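Long-range contacts in phosphodiesterase MJ0936 (Methanocaldococcus jannaschii, PDB 2AHD), which belongs to the calcineurin-like phosphoesterase superfamily, whose members are built on two facing beta-sheets with helices packed against them: residues 18-23 against 44-49; 55-60 against 78-83; 116-121 against 132-137. All blocks are in the same frame, centred on the assembly; numbering follows the deposited sequence.

Interaction 1: residues 18-23 against 44-49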
ATOM      1  N   LYS A  18     -10.864  10.143   2.707  1.00 69.59           N
ATOM      2  CA  LYS A  18     -11.710   9.612   1.642  1.00 69.83           C
ATOM      3  C   LYS A  18     -11.405   8.138   1.458  1.00 70.26           C
ATOM      4  O   LYS A  18     -12.302   7.297   1.432  1.00 70.77           O
ATOM      5  CB  LYS A  18     -11.437  10.322   0.316  1.00 70.08           C
ATOM      6  CG  LYS A  18     -12.029  11.715   0.181  1.00 71.01           C
ATOM      7  CD  LYS A  18     -11.949  12.178  -1.272  1.00 72.16           C
ATOM      8  CE  LYS A  18     -12.688  13.482  -1.510  1.00 71.73           C
ATOM      9  NZ  LYS A  18     -12.111  14.575  -0.698  1.00 72.18           N
ATOM     10  N   ALA A  19     -10.116   7.844   1.331  1.00 71.09           N
ATOM     11  CA  ALA A  19      -9.635   6.488   1.139  1.00 70.58           C
ATOM     12  C   ALA A  19      -9.983   5.593   2.308  1.00 70.27           C
ATOM     13  O   ALA A  19     -10.439   4.473   2.102  1.00 69.31           O
ATOM     14  CB  ALA A  19      -8.130   6.500   0.921  1.00 70.48           C
ATOM     15  N   ILE A  20      -9.765   6.076   3.528  1.00 70.95           N
ATOM     16  CA  ILE A  20     -10.075   5.263   4.693  1.00 73.46           C
ATOM     17  C   ILE A  20     -11.541   4.813   4.663  1.00 74.91           C
ATOM     18  O   ILE A  20     -11.829   3.631   4.880  1.00 74.78           O
ATOM     19  CB  ILE A  20      -9.784   6.003   6.017  1.00 72.34           C
ATOM     20  CG1 ILE A  20      -8.290   6.304   6.124  1.00 71.74           C
ATOM     21  CG2 ILE A  20     -10.180   5.129   7.193  1.00 71.24           C
ATOM     22  CD1 ILE A  20      -7.870   6.935   7.437  1.00 70.79           C
ATOM     23  N   GLU A  21     -12.460   5.736   4.383  1.00 75.53           N
ATOM     24  CA  GLU A  21     -13.878   5.387   4.306  1.00 77.35           C
ATOM     25  C   GLU A  21     -14.107   4.254   3.321  1.00 77.36           C
ATOM     26  O   GLU A  21     -14.633   3.202   3.675  1.00 77.72           O
ATOM     27  CB  GLU A  21     -14.709   6.569   3.844  1.00 79.59           C
ATOM     28  CG  GLU A  21     -14.798   7.696   4.825  1.00 85.64           C
ATOM     29  CD  GLU A  21     -15.963   8.614   4.503  1.00 89.80           C
ATOM     30  OE1 GLU A  21     -16.088   9.014   3.319  1.00 92.22           O
ATOM     31  OE2 GLU A  21     -16.754   8.933   5.427  1.00 91.98           O
ATOM     32  N   ILE A  22     -13.721   4.498   2.074  1.00 77.07           N
ATOM     33  CA  ILE A  22     -13.861   3.524   1.005  1.00 76.26           C
ATOM     34  C   ILE A  22     -13.383   2.141   1.418  1.00 77.11           C
ATOM     35  O   ILE A  22     -14.014   1.138   1.100  1.00 76.51           O
ATOM     36  CB  ILE A  22     -13.065   3.972  -0.218  1.00 74.38           C
ATOM     37  CG1 ILE A  22     -13.689   5.247  -0.777  1.00 72.12           C
ATOM     38  CG2 ILE A  22     -13.002   2.855  -1.250  1.00 73.15           C
ATOM     39  CD1 ILE A  22     -12.968   5.795  -1.967  1.00 72.80           C
ATOM     40  N   PHE A  23     -12.261   2.089   2.122  1.00 78.96           N
ATOM     41  CA  PHE A  23     -11.714   0.812   2.562  1.00 80.75           C
ATOM     42  C   PHE A  23     -12.555   0.175   3.671  1.00 82.05           C
ATOM     43  O   PHE A  23     -12.362  -0.998   4.011  1.00 82.28           O
ATOM     44  CB  PHE A  23     -10.256   0.978   3.031  1.00 80.14           C
ATOM     45  CG  PHE A  23      -9.259   1.099   1.906  1.00 78.73           C
ATOM     46  CD1 PHE A  23      -9.510   0.510   0.669  1.00 78.37           C
ATOM     47  CD2 PHE A  23      -8.052   1.763   2.096  1.00 79.07           C
ATOM     48  CE1 PHE A  23      -8.572   0.579  -0.362  1.00 78.12           C
ATOM     49  CE2 PHE A  23      -7.106   1.839   1.073  1.00 79.15           C
ATOM     50  CZ  PHE A  23      -7.369   1.243  -0.160  1.00 78.63           C
ATOM     51  N   LYS A  44      -2.424   9.162  13.012  1.00 77.59           N
ATOM     52  CA  LYS A  44      -3.606   9.314  13.855  1.00 79.34           C
ATOM     53  C   LYS A  44      -4.904   9.239  13.066  1.00 79.38           C
ATOM     54  O   LYS A  44      -5.981   9.082  13.630  1.00 79.71           O
ATOM     55  CB  LYS A  44      -3.549  10.626  14.646  1.00 81.00           C
ATOM     56  CG  LYS A  44      -2.355  10.749  15.630  1.00 83.84           C
ATOM     57  CD  LYS A  44      -2.246   9.597  16.676  1.00 83.78           C
ATOM     58  CE  LYS A  44      -1.372   8.428  16.180  1.00 83.01           C
ATOM     59  NZ  LYS A  44      -1.060   7.409  17.219  1.00 81.08           N
ATOM     60  N   GLU A  45      -4.803   9.352  11.752  1.00 80.45           N
ATOM     61  CA  GLU A  45      -5.985   9.280  10.906  1.00 81.67           C
ATOM     62  C   GLU A  45      -6.380   7.826  10.738  1.00 81.91           C
ATOM     63  O   GLU A  45      -7.554   7.496  10.621  1.00 81.72           O
ATOM     64  CB  GLU A  45      -5.689   9.869   9.532  1.00 82.02           C
ATOM     65  CG  GLU A  45      -5.548  11.366   9.502  1.00 84.35           C
ATOM     66  CD  GLU A  45      -6.866  12.061   9.735  1.00 85.66           C
ATOM     67  OE1 GLU A  45      -7.857  11.688   9.068  1.00 86.34           O
ATOM     68  OE2 GLU A  45      -6.911  12.984  10.574  1.00 86.66           O
ATOM     69  N   PHE A  46      -5.381   6.957  10.727  1.00 82.26           N
ATOM     70  CA  PHE A  46      -5.628   5.544  10.540  1.00 83.29           C
ATOM     71  C   PHE A  46      -6.268   4.867  11.732  1.00 84.85           C
ATOM     72  O   PHE A  46      -6.826   3.772  11.597  1.00 85.70           O
ATOM     73  CB  PHE A  46      -4.334   4.840  10.133  1.00 82.79           C
ATOM     74  CG  PHE A  46      -3.909   5.164   8.740  1.00 82.75           C
ATOM     75  CD1 PHE A  46      -4.693   4.777   7.659  1.00 82.15           C
ATOM     76  CD2 PHE A  46      -2.769   5.917   8.503  1.00 83.42           C
ATOM     77  CE1 PHE A  46      -4.356   5.137   6.366  1.00 81.63           C
ATOM     78  CE2 PHE A  46      -2.422   6.285   7.204  1.00 83.96           C
ATOM     79  CZ  PHE A  46      -3.222   5.893   6.135  1.00 83.00           C
ATOM     80  N   GLU A  47      -6.198   5.498  12.902  1.00 84.99           N
ATOM     81  CA  GLU A  47      -6.834   4.902  14.063  1.00 84.37           C
ATOM     82  C   GLU A  47      -8.302   5.196  13.839  1.00 83.77           C
ATOM     83  O   GLU A  47      -8.982   5.766  14.683  1.00 84.49           O
ATOM     84  CB  GLU A  47      -6.321   5.526  15.368  1.00 84.79           C
ATOM     85  CG  GLU A  47      -6.714   6.972  15.635  1.00 86.61           C
ATOM     86  CD  GLU A  47      -5.985   7.564  16.848  1.00 87.23           C
ATOM     87  OE1 GLU A  47      -6.339   8.689  17.268  1.00 87.01           O
ATOM     88  OE2 GLU A  47      -5.050   6.912  17.371  1.00 86.95           O
ATOM     89  N   ASN A  48      -8.778   4.800  12.667  1.00 83.14           N
ATOM     90  CA  ASN A  48     -10.150   5.024  12.282  1.00 82.91           C
ATOM     91  C   ASN A  48     -10.457   4.193  11.054  1.00 82.51           C
ATOM     92  O   ASN A  48     -11.451   4.411  10.371  1.00 81.89           O
ATOM     93  CB  ASN A  48     -10.338   6.492  11.973  1.00 84.52           C
ATOM     94  CG  ASN A  48     -11.721   6.962  12.285  1.00 87.29           C
ATOM     95  OD1 ASN A  48     -12.698   6.421  11.764  1.00 89.30           O
ATOM     96  ND2 ASN A  48     -11.825   7.975  13.148  1.00 87.34           N
ATOM     97  N   LEU A  49      -9.575   3.242  10.783  1.00 83.13           N
ATOM     98  CA  LEU A  49      -9.696   2.326   9.654  1.00 83.65           C
ATOM     99  C   LEU A  49      -9.951   0.930  10.223  1.00 84.19           C
ATOM    100  O   LEU A  49      -9.205   0.474  11.094  1.00 84.72           O
ATOM    101  CB  LEU A  49      -8.388   2.324   8.854  1.00 82.29           C
ATOM    102  CG  LEU A  49      -8.194   1.272   7.762  1.00 80.81           C
ATOM    103  CD1 LEU A  49      -9.039   1.624   6.553  1.00 81.66           C
ATOM    104  CD2 LEU A  49      -6.731   1.200   7.384  1.00 80.27           C
TER
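Ile20 and Leu49 bring the two backbones nearest each other, with their CA atoms 5.8 Å apart. This is the helical layer of an alpha/beta fold. Residues 18-23 lie within helix 13-24, which connects strands 3-6 and 30-33. Residues 44-49 form a short, weakly bonded helical turn around 44-46 and then a loop leading toward strand 52-56, so the contact joins two consecutive crossover connections. A backbone bond from Leu49 N to Phe46 O, 2.9 Å, folds the loop back on the turn. No hydrogen bond crosses between the segments; across them the contact is apolar packing.

Ile20 does most of the work, because its beta-branch lets one residue address two neighbours. Its CG2, anti to the backbone N, rests against Leu49 CB at 3.7 Å and also lies beside the carbonyl O of Asn48. The other arm carries CD1 to the backbone of Glu45. Leu49, with CG anti to its own backbone N (chi1 170°), leans CD1 across to Phe23 CB at 3.8 Å. Phe23 and Leu49 both also touch Val31, and Phe46 touches His33, so these apolar groups fill the space between the helices and strand 30-33. Glu45 suits the outer border: its carboxylate forms a salt bridge with Arg17, the residue just before 18-23 on the same helix. On the inner side, Ile20 CD1 approaches the Phe46 ring at a slant and stops 3.8 Å from ring atom CD1.

Interaction 2: residues 55-60 against 78-83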
ATOM      1  N   ALA A  55       2.488  -1.727   6.064  1.00 75.48           N
ATOM      2  CA  ALA A  55       3.084  -0.588   5.384  1.00 73.68           C
ATOM      3  C   ALA A  55       4.579  -0.728   5.158  1.00 72.65           C
ATOM      4  O   ALA A  55       5.244  -1.532   5.798  1.00 72.45           O
ATOM      5  CB  ALA A  55       2.798   0.672   6.174  1.00 73.97           C
ATOM      6  N   THR A  56       5.099   0.065   4.233  1.00 71.92           N
ATOM      7  CA  THR A  56       6.518   0.057   3.915  1.00 70.73           C
ATOM      8  C   THR A  56       7.020   1.488   3.934  1.00 70.22           C
ATOM      9  O   THR A  56       6.299   2.410   3.555  1.00 71.18           O
ATOM     10  CB  THR A  56       6.772  -0.548   2.533  1.00 70.75           C
ATOM     11  OG1 THR A  56       6.661  -1.971   2.613  1.00 70.54           O
ATOM     12  CG2 THR A  56       8.156  -0.186   2.041  1.00 71.09           C
ATOM     13  N   TYR A  57       8.258   1.671   4.377  1.00 69.61           N
ATOM     14  CA  TYR A  57       8.853   3.001   4.465  1.00 68.92           C
ATOM     15  C   TYR A  57       9.140   3.619   3.104  1.00 67.15           C
ATOM     16  O   TYR A  57       9.647   2.963   2.195  1.00 68.47           O
ATOM     17  CB  TYR A  57      10.150   2.954   5.287  1.00 70.63           C
ATOM     18  CG  TYR A  57       9.949   2.650   6.753  1.00 72.25           C
ATOM     19  CD1 TYR A  57       9.183   3.487   7.556  1.00 71.19           C
ATOM     20  CD2 TYR A  57      10.515   1.513   7.335  1.00 73.32           C
ATOM     21  CE1 TYR A  57       8.980   3.203   8.900  1.00 72.85           C
ATOM     22  CE2 TYR A  57      10.318   1.219   8.687  1.00 73.06           C
ATOM     23  CZ  TYR A  57       9.546   2.068   9.463  1.00 72.83           C
ATOM     24  OH  TYR A  57       9.325   1.776  10.792  1.00 72.26           O
ATOM     25  N   GLY A  58       8.805   4.892   2.974  1.00 64.54           N
ATOM     26  CA  GLY A  58       9.054   5.592   1.740  1.00 62.62           C
ATOM     27  C   GLY A  58      10.353   6.323   1.945  1.00 61.19           C
ATOM     28  O   GLY A  58      10.871   6.335   3.045  1.00 61.06           O
ATOM     29  N   ASN A  59      10.883   6.934   0.899  1.00 61.24           N
ATOM     30  CA  ASN A  59      12.137   7.661   1.016  1.00 61.77           C
ATOM     31  C   ASN A  59      11.928   8.992   1.713  1.00 62.41           C
ATOM     32  O   ASN A  59      12.893   9.624   2.127  1.00 64.14           O
ATOM     33  CB  ASN A  59      12.739   7.887  -0.369  1.00 61.00           C
ATOM     34  CG  ASN A  59      11.714   8.368  -1.361  1.00 63.58           C
ATOM     35  OD1 ASN A  59      10.627   7.785  -1.486  1.00 64.58           O
ATOM     36  ND2 ASN A  59      12.039   9.438  -2.076  1.00 64.61           N
ATOM     37  N   ASN A  60      10.677   9.418   1.851  1.00 62.01           N
ATOM     38  CA  ASN A  60      10.394  10.694   2.487  1.00 61.60           C
ATOM     39  C   ASN A  60       9.910  10.560   3.916  1.00 62.56           C
ATOM     40  O   ASN A  60       9.793  11.556   4.630  1.00 61.93           O
ATOM     41  CB  ASN A  60       9.371  11.463   1.666  1.00 61.33           C
ATOM     42  CG  ASN A  60       9.916  11.900   0.340  1.00 60.42           C
ATOM     43  OD1 ASN A  60      10.813  12.729   0.277  1.00 62.88           O
ATOM     44  ND2 ASN A  60       9.387  11.340  -0.730  1.00 60.20           N
ATOM     45  N   ASN A  78      -0.637  -4.418  13.054  1.00 95.20           N
ATOM     46  CA  ASN A  78      -0.035  -3.544  12.049  1.00 90.95           C
ATOM     47  C   ASN A  78       1.477  -3.727  11.979  1.00 88.16           C
ATOM     48  O   ASN A  78       2.122  -3.961  12.998  1.00 87.71           O
ATOM     49  CB  ASN A  78      -0.371  -2.080  12.356  1.00 91.57           C
ATOM     50  CG  ASN A  78      -1.871  -1.811  12.386  1.00 92.18           C
ATOM     51  OD1 ASN A  78      -2.651  -2.468  11.692  1.00 92.84           O
ATOM     52  ND2 ASN A  78      -2.279  -0.824  13.178  1.00 91.39           N
ATOM     53  N   ILE A  79       2.040  -3.627  10.777  1.00 84.88           N
ATOM     54  CA  ILE A  79       3.483  -3.792  10.599  1.00 82.80           C
ATOM     55  C   ILE A  79       4.097  -2.919   9.504  1.00 81.22           C
ATOM     56  O   ILE A  79       3.493  -2.716   8.458  1.00 81.55           O
ATOM     57  CB  ILE A  79       3.824  -5.256  10.293  1.00 81.97           C
ATOM     58  CG1 ILE A  79       2.868  -5.803   9.232  1.00 80.60           C
ATOM     59  CG2 ILE A  79       3.745  -6.069  11.561  1.00 84.00           C
ATOM     60  CD1 ILE A  79       3.215  -7.182   8.751  1.00 78.00           C
ATOM     61  N   ILE A  80       5.307  -2.417   9.741  1.00 79.38           N
ATOM     62  CA  ILE A  80       5.983  -1.569   8.766  1.00 78.35           C
ATOM     63  C   ILE A  80       7.482  -1.876   8.703  1.00 77.63           C
ATOM     64  O   ILE A  80       8.141  -2.006   9.731  1.00 78.30           O
ATOM     65  CB  ILE A  80       5.759  -0.068   9.094  1.00 78.32           C
ATOM     66  CG1 ILE A  80       6.214   0.802   7.923  1.00 77.37           C
ATOM     67  CG2 ILE A  80       6.508   0.313  10.359  1.00 77.79           C
ATOM     68  CD1 ILE A  80       5.892   2.257   8.097  1.00 77.61           C
ATOM     69  N   ASP A  81       8.013  -1.990   7.488  1.00 77.31           N
ATOM     70  CA  ASP A  81       9.429  -2.302   7.265  1.00 76.46           C
ATOM     71  C   ASP A  81       9.790  -1.873   5.838  1.00 74.93           C
ATOM     72  O   ASP A  81       8.897  -1.658   5.014  1.00 74.86           O
ATOM     73  CB  ASP A  81       9.642  -3.820   7.452  1.00 77.99           C
ATOM     74  CG  ASP A  81      11.113  -4.254   7.349  1.00 79.81           C
ATOM     75  OD1 ASP A  81      11.393  -5.441   7.650  1.00 79.54           O
ATOM     76  OD2 ASP A  81      11.982  -3.435   6.967  1.00 80.70           O
ATOM     77  N   ASP A  82      11.079  -1.730   5.546  1.00 72.67           N
ATOM     78  CA  ASP A  82      11.491  -1.356   4.205  1.00 72.18           C
ATOM     79  C   ASP A  82      10.932  -2.317   3.158  1.00 72.40           C
ATOM     80  O   ASP A  82      10.495  -1.889   2.083  1.00 72.33           O
ATOM     81  CB  ASP A  82      13.001  -1.323   4.106  1.00 72.69           C
ATOM     82  CG  ASP A  82      13.581  -0.033   4.625  1.00 73.98           C
ATOM     83  OD1 ASP A  82      13.268   1.037   4.052  1.00 74.09           O
ATOM     84  OD2 ASP A  82      14.351  -0.092   5.607  1.00 74.89           O
ATOM     85  N   PHE A  83      10.958  -3.613   3.467  1.00 71.94           N
ATOM     86  CA  PHE A  83      10.422  -4.630   2.566  1.00 70.46           C
ATOM     87  C   PHE A  83       9.501  -5.526   3.371  1.00 70.72           C
ATOM     88  O   PHE A  83       9.617  -5.595   4.587  1.00 70.75           O
ATOM     89  CB  PHE A  83      11.547  -5.454   1.961  1.00 68.98           C
ATOM     90  CG  PHE A  83      12.656  -4.626   1.405  1.00 69.40           C
ATOM     91  CD1 PHE A  83      13.663  -4.145   2.232  1.00 70.14           C
ATOM     92  CD2 PHE A  83      12.680  -4.287   0.061  1.00 69.12           C
ATOM     93  CE1 PHE A  83      14.681  -3.336   1.726  1.00 69.09           C
ATOM     94  CE2 PHE A  83      13.695  -3.476  -0.454  1.00 68.80           C
ATOM     95  CZ  PHE A  83      14.695  -3.002   0.383  1.00 69.22           C
TER
HETATM   96  O   HOH W   1      10.774   0.443   0.371  1.00 87.33           O
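Ala55 N donates to Ile79 O at 2.8 Å with an N-H...O angle of 162°, the shortest hydrogen bond between these strands. It is answered by a longer one, 3.3 Å, from Asp81 N back to Ala55 O. One residue thus bonds to both neighbours of its partner Ile80, as parallel pairing requires, and the pair closes the beta-alpha-beta unit of strand 52-56, helix 64-74 and strand 79-81. Beyond Ala55 the pairing frays: Tyr57 N and Thr56 OG1 both reach Asp81 O, but each bond is weak. Farther along, a water lies 2.9 Å from Asp82 O and less closely by Tyr57 O. More acceptors surround it than it has protons, so both bonds need not exist together.

Asp82 and Tyr57 direct their polar ends to the crossover helix 64-74. Asp82 forms a salt bridge with Arg64, whose guanidinium also makes a cation-pi contact with Tyr57, while the Tyr57 hydroxyl is hydrogen-bonded to Lys68. These contacts probably hold the Tyr57 ring in place, and Ile80 packs on it. Past Tyr57 the chain enters Gly58-Asn59-Asn60, which with Asp61 resembles the Gly-Asn-His-Asp/Glu signature of calcineurin-like phosphoesterases, with Asn60 in the place of the histidine; Asp61 accepts a bond from Gly58 N.

Ile80 lies against the ring. Its CG1, anti to the backbone N (chi1 -168°), sits over one ring face in a CH-pi contact, 3.9 Å from the centroid and 14° off the normal, while CG2 is by the phenol end. The small Ala55 fits beside the larger Ile80, its CB 3.8 Å from Ile80 CG1.

Interaction 3: residues 116-121 against 132-137; sequences VIYGHT and VLVINP
Tyr118 and Asn136 fit together like a plate and a peg. Asn136 CB sits over one face of the ring, 4.1 Å from its centroid, toward the rim, while the Val134 methyl CG1 fills the place at the ring's edge, 3.8 Å from Tyr118 CE2. The phenol swings over its neighbour strand because CG lies between the backbone N and carbonyl carbon (chi1 74°). The amide of Asn136 stands steeply to the ring, 74° between planes; its OD1 takes the N-H of Gly138, and ND2 makes a weak bond to Thr121 OG1, itself an acceptor for Glu123 N.

On the same face, Val116 CG2 meets Val132 CG1 at 3.9 Å, and Val116, Tyr118 and Val134 together make the bed for helix 101-110. On the reverse, Ile117, Ile135 and Pro137 form a ridge pressed on Ile5 of the other sheet; the beta-branched Ile117 and Ile135 suit extended strands. Between the two faces, Ile135 N donates to Val116 O at 2.8 Å, and Tyr118 N to Ile135 O at 3.0 Å. The chain runs on from Tyr118 into Gly119-His120, the start of the Gly-His-x-His signature of the calcineurin-like phosphoesterase fold.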
ATOM      1  N   VAL A 116       3.282  -8.432  -6.601  1.00 69.11           N
ATOM      2  CA  VAL A 116       4.346  -7.493  -6.233  1.00 66.95           C
ATOM      3  C   VAL A 116       3.730  -6.101  -6.238  1.00 66.22           C
ATOM      4  O   VAL A 116       3.290  -5.605  -7.267  1.00 66.16           O
ATOM      5  CB  VAL A 116       5.531  -7.528  -7.208  1.00 65.11           C
ATOM      6  CG1 VAL A 116       6.578  -6.544  -6.771  1.00 63.88           C
ATOM      7  CG2 VAL A 116       6.127  -8.908  -7.242  1.00 64.62           C
ATOM      8  N   ILE A 117       3.684  -5.487  -5.065  1.00 65.55           N
ATOM      9  CA  ILE A 117       3.099  -4.170  -4.897  1.00 64.59           C
ATOM     10  C   ILE A 117       4.162  -3.128  -4.567  1.00 64.50           C
ATOM     11  O   ILE A 117       5.072  -3.397  -3.790  1.00 65.67           O
ATOM     12  CB  ILE A 117       2.065  -4.207  -3.770  1.00 64.38           C
ATOM     13  CG1 ILE A 117       1.052  -5.321  -4.048  1.00 62.56           C
ATOM     14  CG2 ILE A 117       1.392  -2.851  -3.639  1.00 65.46           C
ATOM     15  CD1 ILE A 117       0.029  -5.486  -2.970  1.00 60.62           C
ATOM     16  N   TYR A 118       4.046  -1.936  -5.148  1.00 63.67           N
ATOM     17  CA  TYR A 118       5.025  -0.878  -4.901  1.00 62.76           C
ATOM     18  C   TYR A 118       4.461   0.483  -5.271  1.00 61.69           C
ATOM     19  O   TYR A 118       3.468   0.560  -5.972  1.00 62.25           O
ATOM     20  CB  TYR A 118       6.289  -1.147  -5.715  1.00 62.98           C
ATOM     21  CG  TYR A 118       6.108  -0.875  -7.178  1.00 62.79           C
ATOM     22  CD1 TYR A 118       6.579   0.302  -7.747  1.00 63.30           C
ATOM     23  CD2 TYR A 118       5.423  -1.769  -7.987  1.00 63.64           C
ATOM     24  CE1 TYR A 118       6.373   0.582  -9.084  1.00 64.56           C
ATOM     25  CE2 TYR A 118       5.207  -1.504  -9.328  1.00 64.99           C
ATOM     26  CZ  TYR A 118       5.687  -0.327  -9.873  1.00 65.76           C
ATOM     27  OH  TYR A 118       5.505  -0.072 -11.211  1.00 65.56           O
ATOM     28  N   GLY A 119       5.094   1.550  -4.795  1.00 61.54           N
ATOM     29  CA  GLY A 119       4.628   2.892  -5.104  1.00 61.88           C
ATOM     30  C   GLY A 119       5.786   3.748  -5.576  1.00 61.96           C
ATOM     31  O   GLY A 119       6.472   3.388  -6.528  1.00 63.12           O
ATOM     32  N   HIS A 120       5.993   4.888  -4.929  1.00 61.45           N
ATOM     33  CA  HIS A 120       7.108   5.778  -5.254  1.00 61.83           C
ATOM     34  C   HIS A 120       7.078   6.541  -6.560  1.00 61.99           C
ATOM     35  O   HIS A 120       7.410   7.718  -6.587  1.00 61.60           O
ATOM     36  CB  HIS A 120       8.416   5.009  -5.203  1.00 62.47           C
ATOM     37  CG  HIS A 120       9.610   5.825  -5.582  1.00 63.27           C
ATOM     38  ND1 HIS A 120       9.881   7.054  -5.019  1.00 63.67           N
ATOM     39  CD2 HIS A 120      10.632   5.565  -6.427  1.00 62.97           C
ATOM     40  CE1 HIS A 120      11.022   7.513  -5.496  1.00 62.34           C
ATOM     41  NE2 HIS A 120      11.498   6.628  -6.351  1.00 63.43           N
ATOM     42  N   THR A 121       6.710   5.871  -7.645  1.00 63.17           N
ATOM     43  CA  THR A 121       6.666   6.514  -8.947  1.00 63.16           C
ATOM     44  C   THR A 121       5.470   7.420  -9.100  1.00 64.22           C
ATOM     45  O   THR A 121       5.501   8.347  -9.899  1.00 64.84           O
ATOM     46  CB  THR A 121       6.629   5.487 -10.082  1.00 62.67           C
ATOM     47  OG1 THR A 121       5.446   4.691  -9.968  1.00 62.73           O
ATOM     48  CG2 THR A 121       7.855   4.591 -10.024  1.00 63.03           C
ATOM     49  N   VAL A 132       2.903 -12.963 -12.730  1.00 84.98           N
ATOM     50  CA  VAL A 132       3.208 -12.226 -11.522  1.00 81.20           C
ATOM     51  C   VAL A 132       2.314 -10.994 -11.626  1.00 79.70           C
ATOM     52  O   VAL A 132       2.338 -10.292 -12.631  1.00 80.09           O
ATOM     53  CB  VAL A 132       4.674 -11.781 -11.480  1.00 80.37           C
ATOM     54  CG1 VAL A 132       5.014 -11.291 -10.089  1.00 80.48           C
ATOM     55  CG2 VAL A 132       5.581 -12.919 -11.892  1.00 78.99           C
ATOM     56  N   LEU A 133       1.500 -10.751 -10.609  1.00 77.30           N
ATOM     57  CA  LEU A 133       0.621  -9.597 -10.622  1.00 74.87           C
ATOM     58  C   LEU A 133       1.382  -8.400 -10.049  1.00 73.10           C
ATOM     59  O   LEU A 133       1.665  -8.348  -8.853  1.00 72.57           O
ATOM     60  CB  LEU A 133      -0.629  -9.885  -9.788  1.00 76.25           C
ATOM     61  CG  LEU A 133      -1.949  -9.440 -10.417  1.00 77.64           C
ATOM     62  CD1 LEU A 133      -2.039  -7.917 -10.460  1.00 78.57           C
ATOM     63  CD2 LEU A 133      -2.042 -10.020 -11.817  1.00 77.30           C
ATOM     64  N   VAL A 134       1.716  -7.446 -10.917  1.00 70.55           N
ATOM     65  CA  VAL A 134       2.458  -6.251 -10.526  1.00 66.55           C
ATOM     66  C   VAL A 134       1.521  -5.076 -10.328  1.00 64.04           C
ATOM     67  O   VAL A 134       0.878  -4.631 -11.268  1.00 64.03           O
ATOM     68  CB  VAL A 134       3.490  -5.889 -11.591  1.00 65.52           C
ATOM     69  CG1 VAL A 134       4.276  -4.684 -11.149  1.00 66.11           C
ATOM     70  CG2 VAL A 134       4.410  -7.067 -11.829  1.00 63.99           C
ATOM     71  N   ILE A 135       1.469  -4.557  -9.109  1.00 62.19           N
ATOM     72  CA  ILE A 135       0.565  -3.461  -8.803  1.00 61.57           C
ATOM     73  C   ILE A 135       1.142  -2.210  -8.147  1.00 60.23           C
ATOM     74  O   ILE A 135       1.852  -2.284  -7.153  1.00 61.08           O
ATOM     75  CB  ILE A 135      -0.583  -3.958  -7.896  1.00 63.00           C
ATOM     76  CG1 ILE A 135      -1.319  -5.119  -8.571  1.00 63.35           C
ATOM     77  CG2 ILE A 135      -1.542  -2.807  -7.576  1.00 62.55           C
ATOM     78  CD1 ILE A 135      -2.343  -5.789  -7.674  1.00 64.39           C
ATOM     79  N   ASN A 136       0.818  -1.058  -8.718  1.00 58.18           N
ATOM     80  CA  ASN A 136       1.220   0.233  -8.179  1.00 55.23           C
ATOM     81  C   ASN A 136      -0.134   0.909  -8.074  1.00 53.00           C
ATOM     82  O   ASN A 136      -0.792   1.162  -9.074  1.00 52.45           O
ATOM     83  CB  ASN A 136       2.125   0.998  -9.149  1.00 54.38           C
ATOM     84  CG  ASN A 136       2.637   2.311  -8.565  1.00 53.58           C
ATOM     85  OD1 ASN A 136       1.903   3.053  -7.899  1.00 51.58           O
ATOM     86  ND2 ASN A 136       3.902   2.610  -8.829  1.00 53.72           N
ATOM     87  N   PRO A 137      -0.586   1.173  -6.857  1.00 51.56           N
ATOM     88  CA  PRO A 137      -1.887   1.814  -6.691  1.00 52.49           C
ATOM     89  C   PRO A 137      -1.983   3.251  -7.172  1.00 54.27           C
ATOM     90  O   PRO A 137      -3.084   3.799  -7.276  1.00 54.58           O
ATOM     91  CB  PRO A 137      -2.138   1.690  -5.193  1.00 52.19           C
ATOM     92  CG  PRO A 137      -0.766   1.721  -4.623  1.00 51.71           C
ATOM     93  CD  PRO A 137       0.018   0.854  -5.558  1.00 50.60           C
TER

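In the fold
Interactions 2 and 3 are both parallel strand pairs, but in different sheets: 55-60 with 78-83 lies at the edge of the six-strand sheet, and 116-121 with 132-137 is inside the five-strand one. Interaction 3 is accordingly the more buried and the more regularly bonded, whereas interaction 2 mixes frayed bonds with charges and water. Interaction 1 relies on apolar contact instead, a partly buried join in the helical layer, on the opposite side of the chain's centre from interaction 3. Helix 43-46 of interaction 1 leads into strand 52-56 of interaction 2. Interactions 2 and 3 touch where Asn59 packs on His120, bringing together two signature loops of the family.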